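Mannitol dehydrogenase (PDB 1LJ8) probably catalyses the NAD-dependent interconversion of mannitol and fructose, as a long-chain dehydrogenase that binds NAD in its Rossmann domain. Local coordinates at residues K2-L8 with G78-T84; E87-T91 with S363-I367; Q263-D268 with V282-V288; F382-V387 with E452-G456. All blocks are in the same frame, centred on the assembly; numbering follows the deposited sequence.

Interaction 1. Residues K2-L8 with G78-T84; sequences KLNKQNL and GQDYLFT
A bend at chi2 turns the Lys2 chain, whose CG is anti to the backbone N (chi1 171°), across Gln79, which runs extended beyond CG (chi2 180°); the two cross nearly at right angles. The N-terminal arm is thereby fastened to a Schellman motif, with Asp80 as C-prime residue, that ends helix 69-77 of the Rossmann domain; a type I' turn from Gln79 to Leu82 then leads into strand 83-87. Lys2 NZ donates to Gln79 OE1 over 2.8 Å, in the carbonyl plane and on a lone pair. That oxygen also accepts from the backbone N of Ala253, and the amide nitrogen is held by Leu82 O and Asp252, so both ends of the amide fix its rotation. Leu3 points toward the turn, its CD2 lying 3.5 Å from Phe83 CA, whereas Leu8 CD2 reaches Leu82 CD1 at 4.0 Å. At the more exposed end, Lys5 lays its CG and CD alongside Asp80 CB. A water joins Asn4 ND2 to Gly78 O, and a second joins Gln6 N to Asp80 OD2. The same carboxylate oxygen takes the Lys5 backbone N-H on its anti lone pair, at 2.8 Å and 166°.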
# COMPACT_ATOMS: atom_id res chain seq x y z
N LYS A 2 -11.76 -22.13 17.23
CA LYS A 2 -11.76 -21.71 15.81
C LYS A 2 -12.75 -20.57 15.56
O LYS A 2 -13.91 -20.64 15.99
CB LYS A 2 -12.11 -22.90 14.89
CG LYS A 2 -12.37 -22.54 13.40
CD LYS A 2 -11.11 -21.96 12.71
CE LYS A 2 -11.26 -21.91 11.17
NZ LYS A 2 -10.03 -21.32 10.52
N LEU A 3 -12.28 -19.51 14.91
CA LEU A 3 -13.18 -18.41 14.59
C LEU A 3 -14.11 -18.79 13.44
O LEU A 3 -13.67 -19.14 12.33
CB LEU A 3 -12.37 -17.14 14.18
CG LEU A 3 -13.29 -16.00 13.69
CD1 LEU A 3 -14.33 -15.59 14.77
CD2 LEU A 3 -12.39 -14.74 13.30
N ASN A 4 -15.42 -18.74 13.73
CA ASN A 4 -16.45 -18.94 12.73
C ASN A 4 -17.80 -18.50 13.32
O ASN A 4 -17.90 -18.10 14.50
CB ASN A 4 -16.48 -20.38 12.20
CG ASN A 4 -16.78 -21.41 13.27
OD1 ASN A 4 -17.53 -21.17 14.20
ND2 ASN A 4 -16.16 -22.57 13.13
N LYS A 5 -18.83 -18.51 12.51
CA LYS A 5 -20.11 -18.04 13.05
C LYS A 5 -20.62 -18.92 14.16
O LYS A 5 -21.26 -18.44 15.11
CB LYS A 5 -21.14 -17.93 11.95
CG LYS A 5 -20.91 -16.68 11.11
CD LYS A 5 -21.81 -16.66 9.89
CE LYS A 5 -23.25 -16.37 10.31
NZ LYS A 5 -24.16 -16.42 9.11
N GLN A 6 -20.36 -20.21 14.03
CA GLN A 6 -20.82 -21.16 15.03
C GLN A 6 -20.22 -20.88 16.40
O GLN A 6 -20.91 -21.01 17.41
CB GLN A 6 -20.48 -22.59 14.61
CG GLN A 6 -21.33 -23.66 15.28
CD GLN A 6 -22.85 -23.49 15.03
OE1 GLN A 6 -23.30 -23.08 13.94
NE2 GLN A 6 -23.65 -23.81 16.06
N ASN A 7 -18.95 -20.44 16.43
CA ASN A 7 -18.26 -20.22 17.69
C ASN A 7 -18.17 -18.78 18.13
O ASN A 7 -17.59 -18.48 19.18
CB ASN A 7 -16.82 -20.75 17.60
CG ASN A 7 -16.76 -22.23 17.29
OD1 ASN A 7 -17.72 -23.00 17.60
ND2 ASN A 7 -15.64 -22.67 16.73
N LEU A 8 -18.76 -17.90 17.34
CA LEU A 8 -18.65 -16.47 17.62
C LEU A 8 -19.01 -16.07 19.05
O LEU A 8 -18.42 -15.15 19.61
CB LEU A 8 -19.50 -15.71 16.60
CG LEU A 8 -19.33 -14.19 16.48
CD1 LEU A 8 -17.85 -13.80 16.22
CD2 LEU A 8 -20.24 -13.72 15.33
N GLY A 78 -13.51 -20.37 5.27
CA GLY A 78 -13.57 -21.36 6.35
C GLY A 78 -13.97 -20.75 7.69
O GLY A 78 -14.20 -21.45 8.68
N GLN A 79 -14.08 -19.42 7.72
CA GLN A 79 -14.47 -18.69 8.93
C GLN A 79 -15.77 -17.89 8.69
O GLN A 79 -16.12 -16.99 9.47
CB GLN A 79 -13.32 -17.74 9.39
CG GLN A 79 -12.14 -18.58 9.77
CD GLN A 79 -10.89 -17.84 10.25
OE1 GLN A 79 -9.95 -18.50 10.68
NE2 GLN A 79 -10.87 -16.49 10.17
N ASP A 80 -16.50 -18.23 7.62
CA ASP A 80 -17.76 -17.57 7.27
C ASP A 80 -17.48 -16.08 7.00
O ASP A 80 -18.32 -15.21 7.20
CB ASP A 80 -18.77 -17.73 8.43
CG ASP A 80 -19.10 -19.18 8.73
OD1 ASP A 80 -19.46 -19.91 7.76
OD2 ASP A 80 -18.98 -19.58 9.92
N TYR A 81 -16.28 -15.83 6.51
CA TYR A 81 -15.78 -14.50 6.16
C TYR A 81 -15.51 -13.58 7.34
O TYR A 81 -15.18 -12.40 7.17
CB TYR A 81 -16.64 -13.84 5.07
CG TYR A 81 -16.35 -14.48 3.73
CD1 TYR A 81 -17.12 -15.54 3.25
CD2 TYR A 81 -15.21 -14.11 2.99
CE1 TYR A 81 -16.73 -16.25 2.08
CE2 TYR A 81 -14.84 -14.81 1.83
CZ TYR A 81 -15.61 -15.88 1.39
OH TYR A 81 -15.18 -16.61 0.27
N LEU A 82 -15.53 -14.15 8.54
CA LEU A 82 -15.16 -13.37 9.74
C LEU A 82 -13.61 -13.43 9.91
O LEU A 82 -12.98 -14.39 9.49
CB LEU A 82 -15.79 -14.00 11.01
CG LEU A 82 -17.33 -14.04 11.07
CD1 LEU A 82 -17.80 -14.84 12.30
CD2 LEU A 82 -17.87 -12.63 11.11
N PHE A 83 -12.99 -12.40 10.50
CA PHE A 83 -11.55 -12.45 10.76
C PHE A 83 -11.32 -11.55 11.96
O PHE A 83 -12.14 -10.67 12.24
CB PHE A 83 -10.71 -12.00 9.55
CG PHE A 83 -10.97 -10.59 9.09
CD1 PHE A 83 -10.20 -9.52 9.62
CD2 PHE A 83 -11.97 -10.31 8.18
CE1 PHE A 83 -10.46 -8.19 9.24
CE2 PHE A 83 -12.25 -8.99 7.77
CZ PHE A 83 -11.49 -7.91 8.31
N THR A 84 -10.20 -11.78 12.64
CA THR A 84 -9.88 -11.01 13.84
C THR A 84 -8.96 -9.84 13.48
O THR A 84 -7.95 -10.02 12.77
CB THR A 84 -9.10 -11.88 14.88
OG1 THR A 84 -9.78 -13.15 15.06
CG2 THR A 84 -9.03 -11.18 16.22
O HOH W 1 -14.52 -23.40 10.60
O HOH W 2 -19.88 -21.53 11.38

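Interaction 2. Residues E87-T91 with S363-I367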
# COMPACT_ATOMS: atom_id res chain seq x y z
N GLU A 87 -5.03 -5.50 17.31
CA GLU A 87 -4.22 -4.29 17.44
C GLU A 87 -3.05 -4.53 18.36
O GLU A 87 -3.20 -5.14 19.40
CB GLU A 87 -5.08 -3.11 17.98
CG GLU A 87 -6.22 -2.66 17.03
CD GLU A 87 -7.06 -1.54 17.61
OE1 GLU A 87 -6.99 -1.35 18.86
OE2 GLU A 87 -7.81 -0.87 16.84
N LEU A 88 -1.85 -4.10 17.96
CA LEU A 88 -0.66 -4.31 18.77
C LEU A 88 0.06 -2.97 18.97
O LEU A 88 0.34 -2.28 18.01
CB LEU A 88 0.27 -5.30 18.08
CG LEU A 88 -0.29 -6.71 17.82
CD1 LEU A 88 0.57 -7.43 16.75
CD2 LEU A 88 -0.31 -7.47 19.13
N GLY A 89 0.30 -2.60 20.23
CA GLY A 89 0.98 -1.33 20.51
C GLY A 89 1.60 -1.34 21.92
O GLY A 89 1.25 -2.20 22.72
N ASP A 90 2.52 -0.40 22.20
CA ASP A 90 3.20 -0.32 23.50
C ASP A 90 2.52 0.59 24.49
O ASP A 90 2.38 0.26 25.67
CB ASP A 90 4.62 0.24 23.34
CG ASP A 90 5.47 -0.56 22.42
OD1 ASP A 90 5.21 -1.77 22.22
OD2 ASP A 90 6.44 0.03 21.91
N THR A 91 2.22 1.81 24.04
CA THR A 91 1.54 2.82 24.84
C THR A 91 0.12 2.45 24.46
O THR A 91 -0.66 3.25 23.94
CB THR A 91 1.96 4.25 24.37
OG1 THR A 91 1.88 4.35 22.93
CG2 THR A 91 3.41 4.52 24.77
N SER A 363 8.53 3.19 16.33
CA SER A 363 9.19 2.66 17.53
C SER A 363 8.32 1.66 18.29
O SER A 363 8.77 1.04 19.28
CB SER A 363 9.60 3.83 18.46
OG SER A 363 10.49 4.71 17.77
N ASN A 364 7.08 1.50 17.83
CA ASN A 364 6.13 0.53 18.42
C ASN A 364 6.79 -0.87 18.41
O ASN A 364 7.02 -1.49 17.37
CB ASN A 364 4.83 0.57 17.58
CG ASN A 364 3.78 -0.43 18.02
OD1 ASN A 364 4.02 -1.34 18.81
ND2 ASN A 364 2.57 -0.25 17.48
N GLN A 365 7.13 -1.39 19.58
CA GLN A 365 7.81 -2.68 19.60
C GLN A 365 6.86 -3.85 19.49
O GLN A 365 7.21 -4.89 18.93
CB GLN A 365 8.62 -2.86 20.90
CG GLN A 365 9.41 -1.61 21.32
CD GLN A 365 10.77 -1.50 20.65
OE1 GLN A 365 11.57 -2.44 20.71
NE2 GLN A 365 11.05 -0.34 20.02
N ALA A 366 5.65 -3.68 20.01
CA ALA A 366 4.70 -4.79 20.01
C ALA A 366 4.22 -5.22 18.63
O ALA A 366 3.96 -6.39 18.42
CB ALA A 366 3.51 -4.41 20.85
N ILE A 367 4.11 -4.25 17.71
CA ILE A 367 3.58 -4.53 16.37
C ILE A 367 4.43 -5.46 15.52
O ILE A 367 3.92 -6.23 14.70
CB ILE A 367 3.30 -3.17 15.63
CG1 ILE A 367 2.41 -3.34 14.37
CG2 ILE A 367 4.63 -2.54 15.26
CD1 ILE A 367 1.06 -4.02 14.62
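Asp90 meets the backbone of residues 363-367 with both carboxylate oxygens, and two hydrogen bonds to this charged acceptor form the first group. Gln365 N gives a nearly straight bond to Asp90 OD2 (2.8 Å, 176°), and Ala366 N a more bent one to Asp90 OD1 (3.0 Å, 142°). Both oxygens are met on their syn sides, the donors lying somewhat out of the carboxylate plane. With CG anti to the carbonyl carbon (chi1 -58°), the carboxylate is carried onto two successive N-H groups where helical backbone angles begin without regular helix bonds.

Amide bonding is the second kind. Asn364 ND2 points at Leu88 O over 3.1 Å, the acceptor lying in the plane of the asparagine amide. The other end of that amide serves its own segment: Asn364 OD1 accepts from Ile367 N, an Asx motif in which the donor stands above the carbonyl plane. Bound at both ends, the amide is held against rotation.

Apolar contact comes last. Leu88 CB rests 3.8 Å from Ile367 CD1, the two side chains crossing at a slant, and also lies 4.4 Å from Ala366 CB. Helix 238-248 also borders Leu88, through His240 and Gln243.

The loop after strand 83-87 of the Rossmann domain is thus joined to the C-terminal domain, with the Ile367 side chain about 9 Å from the bound NAD. Two N-H groups gathered on one carboxylate would be expected to stabilise its negative charge, so the chemistry implies a directional, partly solvent-facing junction between domains, backed by a small apolar patch.

Interaction 3. Residues Q263-D268 with V282-V288; sequences QWVLED and VQFTDDV
Trp264 lays one face of its indole against Val282, whose CG1 sits 3.5 Å above the ring plane and toward the rim; the two side chains run side by side. Leu266 CD1 covers the same face and also meets Phe284 CE2 at 3.6 Å, which makes a continuous apolar layer on this side of the sheet.

Beneath it the backbones pair as parallel strands. Gln283 N donates to Trp264 O, Leu266 N to Gln283 O over 2.7 Å, and Thr285 N to Leu266 O. On the other face, Val265 CG1 touches both Thr285 CG2 and Val288 CG2, 3.6 Å from each.

Both ends of the ladder carry polar links. Gln263 NE2 donates to Gln283 OE1 at 2.9 Å, with the amide planes nearly coplanar, 10° apart. Glu267, extended beyond CG (chi2 174°), brings OE2 to Val288 N, which it meets on its anti lone pair at 3.0 Å. Its other oxygen is occupied by Lys269 and Asn226, and a water bonded to OE2 reaches more weakly to Asp287 OD1, whose stronger partner is the Thr289 hydroxyl OG1.

Strand 263-266 is the middle one of a three-stranded mixed sheet, flanked by antiparallel strand 227-230 and parallel strand 283-284. Trp277 and His41 adjoin the Trp264 ring, helix 42-50 touches Trp264 and Val282, and the chain beyond Val288 enters helix 289-313.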
# COMPACT_ATOMS: atom_id res chain seq x y z
N GLN A 263 -6.09 6.37 10.39
CA GLN A 263 -6.66 7.62 9.90
C GLN A 263 -7.07 7.45 8.44
O GLN A 263 -6.48 6.66 7.71
CB GLN A 263 -5.60 8.76 10.04
CG GLN A 263 -6.15 10.12 9.61
CD GLN A 263 -5.20 11.27 10.00
OE1 GLN A 263 -3.99 11.07 10.10
NE2 GLN A 263 -5.75 12.48 10.18
N TRP A 264 -8.09 8.19 8.03
CA TRP A 264 -8.56 8.13 6.64
C TRP A 264 -9.10 9.54 6.34
O TRP A 264 -10.02 9.99 7.00
CB TRP A 264 -9.73 7.14 6.54
CG TRP A 264 -10.13 6.76 5.13
CD1 TRP A 264 -9.60 7.23 3.97
CD2 TRP A 264 -11.12 5.80 4.78
NE1 TRP A 264 -10.21 6.59 2.89
CE2 TRP A 264 -11.15 5.72 3.37
CE3 TRP A 264 -12.00 4.98 5.53
CZ2 TRP A 264 -12.02 4.85 2.68
CZ3 TRP A 264 -12.87 4.11 4.85
CH2 TRP A 264 -12.87 4.06 3.43
N VAL A 265 -8.48 10.22 5.39
CA VAL A 265 -9.00 11.52 4.98
C VAL A 265 -9.35 11.31 3.49
O VAL A 265 -8.50 10.88 2.71
CB VAL A 265 -7.97 12.62 5.11
CG1 VAL A 265 -8.70 13.97 4.76
CG2 VAL A 265 -7.40 12.65 6.55
N LEU A 266 -10.60 11.59 3.14
CA LEU A 266 -11.13 11.35 1.79
C LEU A 266 -11.70 12.61 1.15
O LEU A 266 -12.23 13.48 1.85
CB LEU A 266 -12.35 10.38 1.85
CG LEU A 266 -12.43 8.92 1.46
CD1 LEU A 266 -13.79 8.32 1.86
CD2 LEU A 266 -12.18 8.78 -0.02
N GLU A 267 -11.66 12.65 -0.17
CA GLU A 267 -12.34 13.70 -0.89
C GLU A 267 -13.77 13.14 -1.10
O GLU A 267 -13.94 11.98 -1.48
CB GLU A 267 -11.66 13.97 -2.23
CG GLU A 267 -10.32 14.66 -2.02
CD GLU A 267 -9.54 14.83 -3.28
OE1 GLU A 267 -9.91 14.23 -4.36
OE2 GLU A 267 -8.53 15.55 -3.18
N ASP A 268 -14.79 13.94 -0.83
CA ASP A 268 -16.16 13.45 -0.95
C ASP A 268 -16.67 13.51 -2.38
O ASP A 268 -17.53 14.35 -2.72
CB ASP A 268 -17.07 14.27 -0.02
CG ASP A 268 -18.35 13.53 0.36
OD1 ASP A 268 -18.65 12.45 -0.19
OD2 ASP A 268 -19.08 14.07 1.21
N VAL A 282 -13.86 8.92 9.88
CA VAL A 282 -13.22 9.21 8.59
C VAL A 282 -13.41 10.71 8.38
O VAL A 282 -14.48 11.25 8.69
CB VAL A 282 -13.91 8.41 7.47
CG1 VAL A 282 -13.26 8.70 6.11
CG2 VAL A 282 -13.80 6.91 7.81
N GLN A 283 -12.39 11.36 7.84
CA GLN A 283 -12.41 12.80 7.63
C GLN A 283 -12.56 13.12 6.15
O GLN A 283 -11.99 12.45 5.33
CB GLN A 283 -11.10 13.38 8.15
CG GLN A 283 -10.90 13.04 9.63
CD GLN A 283 -9.48 13.32 10.07
OE1 GLN A 283 -8.67 12.41 10.17
NE2 GLN A 283 -9.17 14.58 10.31
N PHE A 284 -13.34 14.15 5.83
CA PHE A 284 -13.50 14.52 4.42
C PHE A 284 -12.98 15.93 4.24
O PHE A 284 -13.17 16.79 5.11
CB PHE A 284 -14.97 14.47 4.00
CG PHE A 284 -15.50 13.08 3.88
CD1 PHE A 284 -15.97 12.41 5.01
CD2 PHE A 284 -15.51 12.43 2.66
CE1 PHE A 284 -16.45 11.09 4.91
CE2 PHE A 284 -15.98 11.13 2.54
CZ PHE A 284 -16.45 10.46 3.67
N THR A 285 -12.30 16.18 3.13
CA THR A 285 -11.76 17.51 2.92
C THR A 285 -11.84 17.79 1.43
O THR A 285 -11.91 16.87 0.61
CB THR A 285 -10.31 17.61 3.45
OG1 THR A 285 -9.87 18.98 3.45
CG2 THR A 285 -9.36 16.77 2.60
N ASP A 286 -11.82 19.06 1.07
CA ASP A 286 -11.94 19.39 -0.34
C ASP A 286 -10.78 18.90 -1.22
O ASP A 286 -11.00 18.32 -2.29
CB ASP A 286 -12.12 20.90 -0.49
CG ASP A 286 -13.43 21.38 0.13
OD1 ASP A 286 -14.48 20.82 -0.21
OD2 ASP A 286 -13.40 22.33 0.95
N ASP A 287 -9.56 19.12 -0.76
CA ASP A 287 -8.36 18.69 -1.47
C ASP A 287 -7.42 17.94 -0.49
O ASP A 287 -6.78 18.52 0.37
CB ASP A 287 -7.66 19.92 -2.07
CG ASP A 287 -6.27 19.61 -2.60
OD1 ASP A 287 -5.99 18.41 -2.91
OD2 ASP A 287 -5.46 20.57 -2.69
N VAL A 288 -7.39 16.62 -0.61
CA VAL A 288 -6.58 15.84 0.29
C VAL A 288 -5.12 15.71 -0.18
O VAL A 288 -4.28 15.23 0.56
CB VAL A 288 -7.23 14.41 0.45
CG1 VAL A 288 -6.91 13.58 -0.73
CG2 VAL A 288 -6.74 13.71 1.74
O HOH W 3 -9.56 9.78 10.17
O HOH W 4 -7.80 16.90 -5.23
O HOH W 5 -14.59 16.64 -0.12

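Interaction 4. Residues F382-V387 with E452-G456; sequences FPKFTV and EEIFG
Val387, followed outward from CB, sends one branch to each of two carbonyls at the end of helix 452-455. In this all-helical packing within the C-terminal domain, helix 378-385 and the start of helix 387-396 meet the last turn of the short helix. CG1, anti to the backbone N (chi1 177°), comes within 3.7 Å of Phe455 O; CG2 lies 3.5 Å from Ile454 O and touches Phe455 CD2, the valine and phenylalanine side chains crossing at about a right angle.

Pro383 turns a face of its pyrrolidine ring to the same Ile454 carbonyl: Ile454 O stands over the ring, 3.4 Å from Pro383 CB, and CG faces Glu453 O as well. No hydrogen bond spans the two segments, and contact rests on van der Waals fit. Phe382 adds CB against Ile454 CG2 at 4.0 Å. Its ring and that of Phe455 meet obliquely, with centroids 5.8 Å apart and planes at 50°. Trp410 and Val407 of helix 401-413 touch both phenylalanines, placing the pair in a buried cluster against that helix.

The kink at Pro383 is accompanied by a shared acceptor, since Phe382 O receives both Thr386 N and Val387 N, from opposite faces of its plane, as one helix gives way to the next. On the other side of the contact, the Phe455 ring is steadied by its own neighbour: Ile454 CG2 stands 3.4 Å above the ring plane, over its centre.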
# COMPACT_ATOMS: atom_id res chain seq x y z
N PHE A 382 10.01 2.85 -5.20
CA PHE A 382 10.91 3.97 -5.38
C PHE A 382 10.35 5.20 -6.11
O PHE A 382 10.49 6.31 -5.61
CB PHE A 382 12.24 3.53 -6.05
CG PHE A 382 13.33 3.19 -5.04
CD1 PHE A 382 13.58 1.87 -4.70
CD2 PHE A 382 14.05 4.20 -4.39
CE1 PHE A 382 14.53 1.53 -3.75
CE2 PHE A 382 15.01 3.88 -3.42
CZ PHE A 382 15.26 2.53 -3.10
N PRO A 383 9.69 5.03 -7.29
CA PRO A 383 9.15 6.19 -8.01
C PRO A 383 8.02 6.91 -7.29
O PRO A 383 7.72 8.06 -7.61
CB PRO A 383 8.70 5.61 -9.39
CG PRO A 383 8.41 4.12 -9.06
CD PRO A 383 9.57 3.78 -8.09
N LYS A 384 7.38 6.24 -6.33
CA LYS A 384 6.32 6.89 -5.56
C LYS A 384 6.83 7.55 -4.29
O LYS A 384 6.41 8.65 -3.95
CB LYS A 384 5.26 5.87 -5.11
CG LYS A 384 4.13 5.68 -6.08
CD LYS A 384 4.60 5.08 -7.37
CE LYS A 384 3.41 4.94 -8.34
NZ LYS A 384 3.86 4.55 -9.70
N PHE A 385 7.74 6.86 -3.59
CA PHE A 385 8.16 7.30 -2.26
C PHE A 385 9.42 8.13 -2.13
O PHE A 385 9.52 8.92 -1.17
CB PHE A 385 8.44 6.09 -1.32
CG PHE A 385 7.28 5.12 -1.16
CD1 PHE A 385 7.51 3.89 -0.50
CD2 PHE A 385 5.97 5.41 -1.61
CE1 PHE A 385 6.43 2.96 -0.30
CE2 PHE A 385 4.89 4.48 -1.42
CZ PHE A 385 5.13 3.27 -0.76
N THR A 386 10.35 7.93 -3.07
CA THR A 386 11.69 8.50 -2.95
C THR A 386 12.18 9.33 -4.13
O THR A 386 12.78 10.39 -3.97
CB THR A 386 12.65 7.34 -2.71
OG1 THR A 386 12.17 6.59 -1.58
CG2 THR A 386 14.12 7.82 -2.51
N VAL A 387 11.92 8.84 -5.34
CA VAL A 387 12.37 9.59 -6.49
C VAL A 387 11.84 11.03 -6.57
O VAL A 387 12.58 11.92 -6.98
CB VAL A 387 12.10 8.80 -7.80
CG1 VAL A 387 12.50 9.63 -9.02
CG2 VAL A 387 12.92 7.49 -7.80
N GLU A 452 14.19 3.68 -16.52
CA GLU A 452 13.34 4.86 -16.49
C GLU A 452 12.03 4.74 -15.73
O GLU A 452 11.65 5.69 -15.04
CB GLU A 452 13.09 5.37 -17.92
CG GLU A 452 12.52 6.78 -17.94
CD GLU A 452 12.32 7.34 -19.37
OE1 GLU A 452 13.07 6.93 -20.28
OE2 GLU A 452 11.41 8.19 -19.56
N GLU A 453 11.38 3.58 -15.77
CA GLU A 453 10.12 3.45 -15.05
C GLU A 453 10.33 3.32 -13.52
O GLU A 453 9.34 3.25 -12.76
CB GLU A 453 9.29 2.27 -15.55
CG GLU A 453 9.99 0.94 -15.35
CD GLU A 453 10.90 0.55 -16.52
OE1 GLU A 453 11.46 1.45 -17.20
OE2 GLU A 453 11.06 -0.67 -16.71
N ILE A 454 11.59 3.27 -13.09
CA ILE A 454 11.86 3.23 -11.65
C ILE A 454 12.47 4.57 -11.24
O ILE A 454 11.97 5.22 -10.31
CB ILE A 454 12.89 2.11 -11.24
CG1 ILE A 454 12.35 0.73 -11.63
CG2 ILE A 454 13.17 2.16 -9.71
CD1 ILE A 454 13.34 -0.44 -11.32
N PHE A 455 13.51 5.02 -11.95
CA PHE A 455 14.20 6.23 -11.52
C PHE A 455 14.03 7.52 -12.29
O PHE A 455 14.59 8.54 -11.88
CB PHE A 455 15.72 5.96 -11.38
CG PHE A 455 16.04 4.87 -10.37
CD1 PHE A 455 16.40 3.58 -10.79
CD2 PHE A 455 15.92 5.13 -9.00
CE1 PHE A 455 16.64 2.56 -9.86
CE2 PHE A 455 16.17 4.10 -8.05
CZ PHE A 455 16.52 2.83 -8.47
N GLY A 456 13.29 7.49 -13.38
CA GLY A 456 13.09 8.72 -14.12
C GLY A 456 14.29 9.18 -14.90
O GLY A 456 15.25 8.41 -15.06

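Overall arrangement
One of the four contacts is buried and three are partly buried. Interaction 4 is the buried one, apolar and joining helices within the C-terminal domain; interactions 1, 2 and 3 mix polar bonds with apolar packing. Interactions 1 and 2 adjoin along the chain and use opposite ends of strand 83-87, one tying it to the N-terminal arm and the other to the C-terminal domain. Interaction 3 is nested in the long loop closed by interaction 2 and, unlike the others, relies on a regular strand ladder. Carboxylates accept backbone N-H groups in interactions 1, 2 and 3, whereas interaction 4 lacks cross-segment hydrogen bonds. Interactions 1 and 4 lie on opposite sides of the chain's centre, their own centres about 41 Å apart.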